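Local coordinates for protein quinoline 2-oxidoreductase large subunit (Pseudomonas putida, PDB 1T3Q) that probably catalyses the hydroxylation of quinoline at its 2-position, using a molybdenum centre carried on a pterin cytosine dinucleotide, at residues B[40-48]-B[118-128]; B[483-491]-B[624-632]. One frame throughout, in Å; residues are numbered along the deposited sequence.

Interaction 1 (B[40-48]-B[118-128]); sequences SGMLHVASL and VVVASSRAIAE
H44 turns CG away from its carbonyl carbon and beside its backbone N (chi1 -54°), so that the imidazole lies against the S122–S123 turn and the first helical residue, R124, which bends at chi2 (67°) and brings NH1 back to the carbonyl of V45. In the ring, H44 CD2 comes within 3.3 Å of S122 O, and A121 O lies at the ring edge near its plane; H44 CB sits 3.5 Å from R124 N. Replacing H44 by alanine removes the imidazole and is likely to open a gap over S122 and S123. R124 NH1 bonds only weakly to V45 O (3.3 Å), but a water bridges the same two atoms. R124 NE reaches E128 OE1 at 2.9 Å in a salt bridge, with OE1 near the guanidinium plane; R124 NH2 is salt-bridged to E287, and E128 also reaches M1 of the medium subunit. Further along the helix, A127 CB presses on A46 CB at 3.3 Å, tighter than usual van der Waals contact. In the strand pairing itself, H44–A121 and A46–V119 are antiparallel hydrogen-bonded pairs; V45 and V120 form a non-hydrogen-bonded pair whose side chains leave by the other face. Strand 43-49 lies between strands 115-121 and 279-282 in the mixed sheet, with helix 124-131 packed over H44 and A46 and helix 263-275 meeting V45 and V120 through L271.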
# COMPACT_ATOMS: atom_id res chain seq x y z
N SER B 40 7.44 4.42 -5.36
CA SER B 40 8.69 4.21 -6.08
C SER B 40 8.63 4.80 -7.49
O SER B 40 7.63 4.64 -8.19
CB SER B 40 9.00 2.71 -6.16
OG SER B 40 10.20 2.47 -6.87
N GLY B 41 9.70 5.49 -7.88
CA GLY B 41 9.77 6.09 -9.20
C GLY B 41 8.82 7.25 -9.43
O GLY B 41 8.67 7.73 -10.56
N MET B 42 8.19 7.71 -8.36
CA MET B 42 7.23 8.81 -8.41
C MET B 42 7.77 10.08 -9.06
O MET B 42 8.84 10.57 -8.70
CB MET B 42 6.78 9.11 -6.98
CG MET B 42 5.59 10.02 -6.83
SD MET B 42 5.05 9.98 -5.11
CE MET B 42 6.47 10.65 -4.29
N LEU B 43 7.00 10.62 -10.01
CA LEU B 43 7.36 11.85 -10.72
C LEU B 43 6.45 12.99 -10.25
O LEU B 43 5.42 12.75 -9.60
CB LEU B 43 7.24 11.66 -12.23
CG LEU B 43 8.25 10.70 -12.86
CD1 LEU B 43 7.89 10.43 -14.31
CD2 LEU B 43 9.65 11.30 -12.75
N HIS B 44 6.83 14.22 -10.59
CA HIS B 44 6.09 15.40 -10.15
C HIS B 44 5.59 16.30 -11.26
O HIS B 44 6.29 16.55 -12.24
CB HIS B 44 6.98 16.21 -9.21
CG HIS B 44 7.52 15.41 -8.07
ND1 HIS B 44 7.02 15.49 -6.80
CD2 HIS B 44 8.49 14.46 -8.03
CE1 HIS B 44 7.65 14.63 -6.02
NE2 HIS B 44 8.55 14.00 -6.74
N VAL B 45 4.37 16.80 -11.10
CA VAL B 45 3.80 17.69 -12.11
C VAL B 45 3.74 19.13 -11.62
O VAL B 45 3.52 19.39 -10.43
CB VAL B 45 2.38 17.22 -12.53
CG1 VAL B 45 1.41 17.37 -11.37
CG2 VAL B 45 1.90 18.03 -13.74
N ALA B 46 3.98 20.06 -12.54
CA ALA B 46 3.90 21.49 -12.26
C ALA B 46 3.07 22.06 -13.40
O ALA B 46 3.03 21.47 -14.49
CB ALA B 46 5.28 22.12 -12.26
N SER B 47 2.42 23.19 -13.17
CA SER B 47 1.57 23.77 -14.21
C SER B 47 1.90 25.21 -14.60
O SER B 47 2.36 26.01 -13.78
CB SER B 47 0.11 23.73 -13.75
OG SER B 47 -0.31 22.41 -13.48
N LEU B 48 1.68 25.51 -15.87
CA LEU B 48 1.86 26.86 -16.38
C LEU B 48 0.41 27.30 -16.57
O LEU B 48 -0.38 26.58 -17.19
CB LEU B 48 2.58 26.88 -17.73
CG LEU B 48 2.61 28.26 -18.40
CD1 LEU B 48 3.30 29.27 -17.49
CD2 LEU B 48 3.33 28.17 -19.74
N VAL B 118 1.36 21.49 -18.78
CA VAL B 118 1.81 20.76 -17.59
C VAL B 118 3.17 20.13 -17.86
O VAL B 118 3.47 19.71 -18.98
CB VAL B 118 0.82 19.65 -17.16
CG1 VAL B 118 -0.46 20.28 -16.63
CG2 VAL B 118 0.51 18.73 -18.34
N VAL B 119 3.99 20.08 -16.82
CA VAL B 119 5.31 19.50 -16.92
C VAL B 119 5.47 18.43 -15.85
O VAL B 119 5.10 18.64 -14.69
CB VAL B 119 6.41 20.57 -16.69
CG1 VAL B 119 7.79 19.90 -16.71
CG2 VAL B 119 6.32 21.67 -17.75
N VAL B 120 5.99 17.28 -16.25
CA VAL B 120 6.25 16.20 -15.31
C VAL B 120 7.76 16.06 -15.24
O VAL B 120 8.43 15.92 -16.28
CB VAL B 120 5.61 14.88 -15.76
CG1 VAL B 120 6.02 13.75 -14.82
CG2 VAL B 120 4.09 15.01 -15.77
N ALA B 121 8.32 16.12 -14.04
CA ALA B 121 9.76 16.02 -13.87
C ALA B 121 10.16 15.25 -12.61
O ALA B 121 9.30 14.84 -11.83
CB ALA B 121 10.38 17.42 -13.85
N SER B 122 11.46 15.06 -12.43
CA SER B 122 12.00 14.32 -11.29
C SER B 122 11.68 14.93 -9.93
O SER B 122 11.69 14.24 -8.92
CB SER B 122 13.52 14.19 -11.44
OG SER B 122 14.11 15.47 -11.51
N SER B 123 11.39 16.23 -9.92
CA SER B 123 11.04 16.92 -8.68
C SER B 123 10.10 18.05 -9.01
O SER B 123 10.05 18.51 -10.16
CB SER B 123 12.29 17.48 -7.99
OG SER B 123 12.70 18.69 -8.61
N ARG B 124 9.35 18.51 -8.02
CA ARG B 124 8.42 19.62 -8.23
C ARG B 124 9.19 20.89 -8.59
O ARG B 124 8.76 21.66 -9.44
CB ARG B 124 7.59 19.84 -6.95
CG ARG B 124 6.80 21.13 -6.92
CD ARG B 124 5.68 21.17 -7.95
NE ARG B 124 4.95 22.43 -7.83
CZ ARG B 124 3.63 22.54 -7.83
NH1 ARG B 124 2.86 21.46 -7.96
NH2 ARG B 124 3.06 23.73 -7.68
N ALA B 125 10.34 21.10 -7.95
CA ALA B 125 11.15 22.29 -8.22
C ALA B 125 11.61 22.33 -9.67
O ALA B 125 11.57 23.38 -10.32
CB ALA B 125 12.35 22.33 -7.29
N ILE B 126 12.06 21.19 -10.18
CA ILE B 126 12.54 21.11 -11.56
C ILE B 126 11.38 21.26 -12.54
O ILE B 126 11.53 21.85 -13.61
CB ILE B 126 13.29 19.78 -11.83
CG1 ILE B 126 14.60 19.77 -11.03
CG2 ILE B 126 13.58 19.62 -13.32
CD1 ILE B 126 15.41 18.50 -11.18
N ALA B 127 10.21 20.73 -12.18
CA ALA B 127 9.04 20.85 -13.06
C ALA B 127 8.71 22.33 -13.18
O ALA B 127 8.33 22.80 -14.25
CB ALA B 127 7.86 20.08 -12.48
N GLU B 128 8.84 23.06 -12.07
CA GLU B 128 8.57 24.49 -12.08
C GLU B 128 9.64 25.21 -12.89
O GLU B 128 9.32 26.15 -13.63
CB GLU B 128 8.52 25.04 -10.65
CG GLU B 128 7.26 24.64 -9.88
CD GLU B 128 7.23 25.20 -8.46
OE1 GLU B 128 6.20 25.03 -7.77
OE2 GLU B 128 8.23 25.82 -8.04
O HOH W 1 11.42 11.46 -9.20
O HOH W 2 3.08 18.53 -7.92

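Interaction 2 (B[483-491]-B[624-632]); sequences THDSATVRI and LEATATYDP
Strands 486-491 and 625-629 are antiparallel neighbours in a four-stranded mixed sheet of the molybdopterin cofactor-binding region, with 625-629 at its outer side within the chain. A487–A628 and V489–A626 are hydrogen-bonded pairs, and I491 N to L624 O (2.9 Å) extends the pairing at one end. Between them, T488 and T627 form a non-hydrogen-bonded pair. Each threonine sets OG1 anti to its carbonyl carbon, beside its own N (chi1 -64° and -59°), and the hydroxyls T488 OG1 and T627 OG1 meet across the strands at 2.6 Å, a short hydrogen bond in which either may donate. Next on this face, the extended E625 side chain crosses that of R490 at a slant: E625 CG packs on R490 CB at 3.6 Å and E625 OE2 approaches R490 CD at 3.4 Å. The charged ends form no salt bridge, since NH1 of R490 stays 4.2 Å from OE2 of E625. They are engaged with others, R490 with D492 and with T536 of the second subunit, E625 with T539 of that subunit. At the far end the pairing runs past the strands through Y630 N to D485 O. T629 OG1 accepts a hydrogen bond from D485 N at 3.0 Å, while T629 CB stands over the H484 ring in a CH-pi contact, 4.1 Å from the centroid. One water joins T483 OG1, D485 OD1 and Y630 O, and another touches T629 OG1. The T483 and T629 hydroxyls and the D485 carboxylate thus have polar partners or water; the side chain of D485, salt-bridged to R548, lies about 9 Å from the bound pterin cytosine dinucleotide. The face carrying T488, T627, R490 and E625 serves both the pairing within the chain and the interface with the second subunit.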
# COMPACT_ATOMS: atom_id res chain seq x y z
N THR B 483 -29.39 9.38 -5.90
CA THR B 483 -28.16 9.07 -5.19
C THR B 483 -28.08 7.58 -4.91
O THR B 483 -29.07 6.86 -5.04
CB THR B 483 -28.07 9.82 -3.84
OG1 THR B 483 -29.25 9.55 -3.06
CG2 THR B 483 -27.95 11.32 -4.08
N HIS B 484 -26.89 7.11 -4.55
CA HIS B 484 -26.66 5.71 -4.24
C HIS B 484 -25.56 5.71 -3.18
O HIS B 484 -24.49 6.27 -3.39
CB HIS B 484 -26.21 4.95 -5.49
CG HIS B 484 -26.21 3.46 -5.34
ND1 HIS B 484 -25.23 2.78 -4.66
CD2 HIS B 484 -27.08 2.53 -5.79
CE1 HIS B 484 -25.49 1.49 -4.70
NE2 HIS B 484 -26.61 1.30 -5.38
N ASP B 485 -25.85 5.10 -2.03
CA ASP B 485 -24.89 5.05 -0.94
C ASP B 485 -24.98 3.74 -0.17
O ASP B 485 -25.87 3.56 0.67
CB ASP B 485 -25.12 6.22 0.01
CG ASP B 485 -25.00 7.56 -0.68
OD1 ASP B 485 -26.01 8.06 -1.21
OD2 ASP B 485 -23.88 8.11 -0.69
N SER B 486 -24.06 2.83 -0.46
CA SER B 486 -24.08 1.54 0.20
C SER B 486 -23.02 1.43 1.28
O SER B 486 -22.04 2.18 1.30
CB SER B 486 -23.88 0.42 -0.83
OG SER B 486 -22.55 0.41 -1.34
N ALA B 487 -23.23 0.49 2.19
CA ALA B 487 -22.29 0.23 3.27
C ALA B 487 -22.24 -1.28 3.39
O ALA B 487 -23.20 -1.97 3.04
CB ALA B 487 -22.78 0.84 4.57
N THR B 488 -21.12 -1.79 3.87
CA THR B 488 -20.98 -3.22 4.06
C THR B 488 -20.65 -3.43 5.53
O THR B 488 -19.92 -2.64 6.13
CB THR B 488 -19.86 -3.81 3.18
OG1 THR B 488 -20.21 -3.65 1.80
CG2 THR B 488 -19.68 -5.29 3.48
N VAL B 489 -21.22 -4.48 6.10
CA VAL B 489 -20.98 -4.81 7.49
C VAL B 489 -20.73 -6.30 7.58
O VAL B 489 -21.50 -7.11 7.06
CB VAL B 489 -22.20 -4.45 8.38
CG1 VAL B 489 -21.97 -4.96 9.80
CG2 VAL B 489 -22.40 -2.95 8.40
N ARG B 490 -19.62 -6.66 8.22
CA ARG B 490 -19.26 -8.05 8.41
C ARG B 490 -19.05 -8.28 9.89
O ARG B 490 -18.42 -7.47 10.57
CB ARG B 490 -17.94 -8.39 7.69
CG ARG B 490 -17.42 -9.80 8.01
CD ARG B 490 -16.10 -10.08 7.30
NE ARG B 490 -15.01 -9.28 7.85
CZ ARG B 490 -13.87 -9.03 7.21
NH1 ARG B 490 -13.66 -9.50 5.99
NH2 ARG B 490 -12.94 -8.28 7.79
N ILE B 491 -19.61 -9.37 10.39
CA ILE B 491 -19.40 -9.71 11.78
C ILE B 491 -18.28 -10.72 11.69
O ILE B 491 -18.44 -11.79 11.11
CB ILE B 491 -20.64 -10.40 12.41
CG1 ILE B 491 -21.84 -9.46 12.34
CG2 ILE B 491 -20.32 -10.77 13.87
CD1 ILE B 491 -23.14 -10.08 12.89
N LEU B 624 -22.42 -13.87 7.05
CA LEU B 624 -22.46 -12.78 8.03
C LEU B 624 -21.80 -11.48 7.57
O LEU B 624 -21.21 -10.75 8.36
CB LEU B 624 -21.88 -13.23 9.38
CG LEU B 624 -22.76 -14.17 10.22
CD1 LEU B 624 -22.18 -14.28 11.63
CD2 LEU B 624 -24.19 -13.65 10.29
N GLU B 625 -21.92 -11.20 6.28
CA GLU B 625 -21.40 -9.97 5.69
C GLU B 625 -22.46 -9.57 4.67
O GLU B 625 -22.87 -10.39 3.85
CB GLU B 625 -20.05 -10.19 4.99
CG GLU B 625 -19.45 -8.91 4.42
CD GLU B 625 -17.99 -9.04 4.01
OE1 GLU B 625 -17.40 -8.03 3.56
OE2 GLU B 625 -17.42 -10.14 4.16
N ALA B 626 -22.91 -8.32 4.73
CA ALA B 626 -23.94 -7.85 3.82
C ALA B 626 -23.74 -6.40 3.43
O ALA B 626 -23.08 -5.64 4.14
CB ALA B 626 -25.32 -8.04 4.46
N THR B 627 -24.34 -6.02 2.30
CA THR B 627 -24.24 -4.67 1.78
C THR B 627 -25.63 -4.14 1.46
O THR B 627 -26.51 -4.89 1.02
CB THR B 627 -23.38 -4.67 0.49
OG1 THR B 627 -22.07 -5.18 0.79
CG2 THR B 627 -23.25 -3.26 -0.08
N ALA B 628 -25.84 -2.85 1.68
CA ALA B 628 -27.13 -2.24 1.40
C ALA B 628 -27.00 -0.75 1.17
O ALA B 628 -26.23 -0.07 1.84
CB ALA B 628 -28.09 -2.50 2.57
N THR B 629 -27.76 -0.24 0.21
CA THR B 629 -27.74 1.18 -0.04
C THR B 629 -28.90 1.80 0.74
O THR B 629 -29.88 1.11 1.05
CB THR B 629 -27.92 1.51 -1.54
OG1 THR B 629 -27.83 2.92 -1.72
CG2 THR B 629 -29.28 1.02 -2.03
N TYR B 630 -28.78 3.08 1.05
CA TYR B 630 -29.82 3.79 1.78
C TYR B 630 -30.02 5.18 1.20
O TYR B 630 -29.08 5.84 0.77
CB TYR B 630 -29.47 3.87 3.27
CG TYR B 630 -30.26 4.90 4.05
CD1 TYR B 630 -29.77 6.20 4.21
CD2 TYR B 630 -31.47 4.58 4.67
CE1 TYR B 630 -30.47 7.15 4.95
CE2 TYR B 630 -32.17 5.52 5.42
CZ TYR B 630 -31.66 6.80 5.56
OH TYR B 630 -32.32 7.73 6.33
N ASP B 631 -31.28 5.62 1.21
CA ASP B 631 -31.65 6.92 0.69
C ASP B 631 -32.92 7.30 1.45
O ASP B 631 -33.91 6.59 1.41
CB ASP B 631 -31.93 6.77 -0.82
CG ASP B 631 -32.10 8.10 -1.53
OD1 ASP B 631 -31.65 9.14 -1.00
OD2 ASP B 631 -32.66 8.09 -2.65
N PRO B 632 -32.89 8.41 2.21
CA PRO B 632 -34.09 8.79 2.95
C PRO B 632 -35.33 8.93 2.07
O PRO B 632 -35.24 9.32 0.91
CB PRO B 632 -33.69 10.11 3.63
CG PRO B 632 -32.50 10.58 2.84
CD PRO B 632 -31.77 9.33 2.51
O HOH W 3 -28.52 7.20 -1.48
O HOH W 4 -29.63 4.73 -2.58

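Interactions 1 and 2 are separate antiparallel strand pairings, their centres 40 Å apart and their nearest atoms about 27 Å apart, one in the a/b hammerhead domain, the other in a molybdopterin cofactor-binding domain. Both are mostly buried, although interaction 1 has an exposed residue at its turn and interaction 2 has none among its touching residues. The first joins a strand to both a strand and the helix that follows it, through apolar side chains, an imidazole and an arginine. The second runs strand to strand and on into the flanking loops, through hydroxyls and charged side chains. Waters bridge both. Interaction 1 reaches the medium subunit, interaction 2 the second copy of this protein.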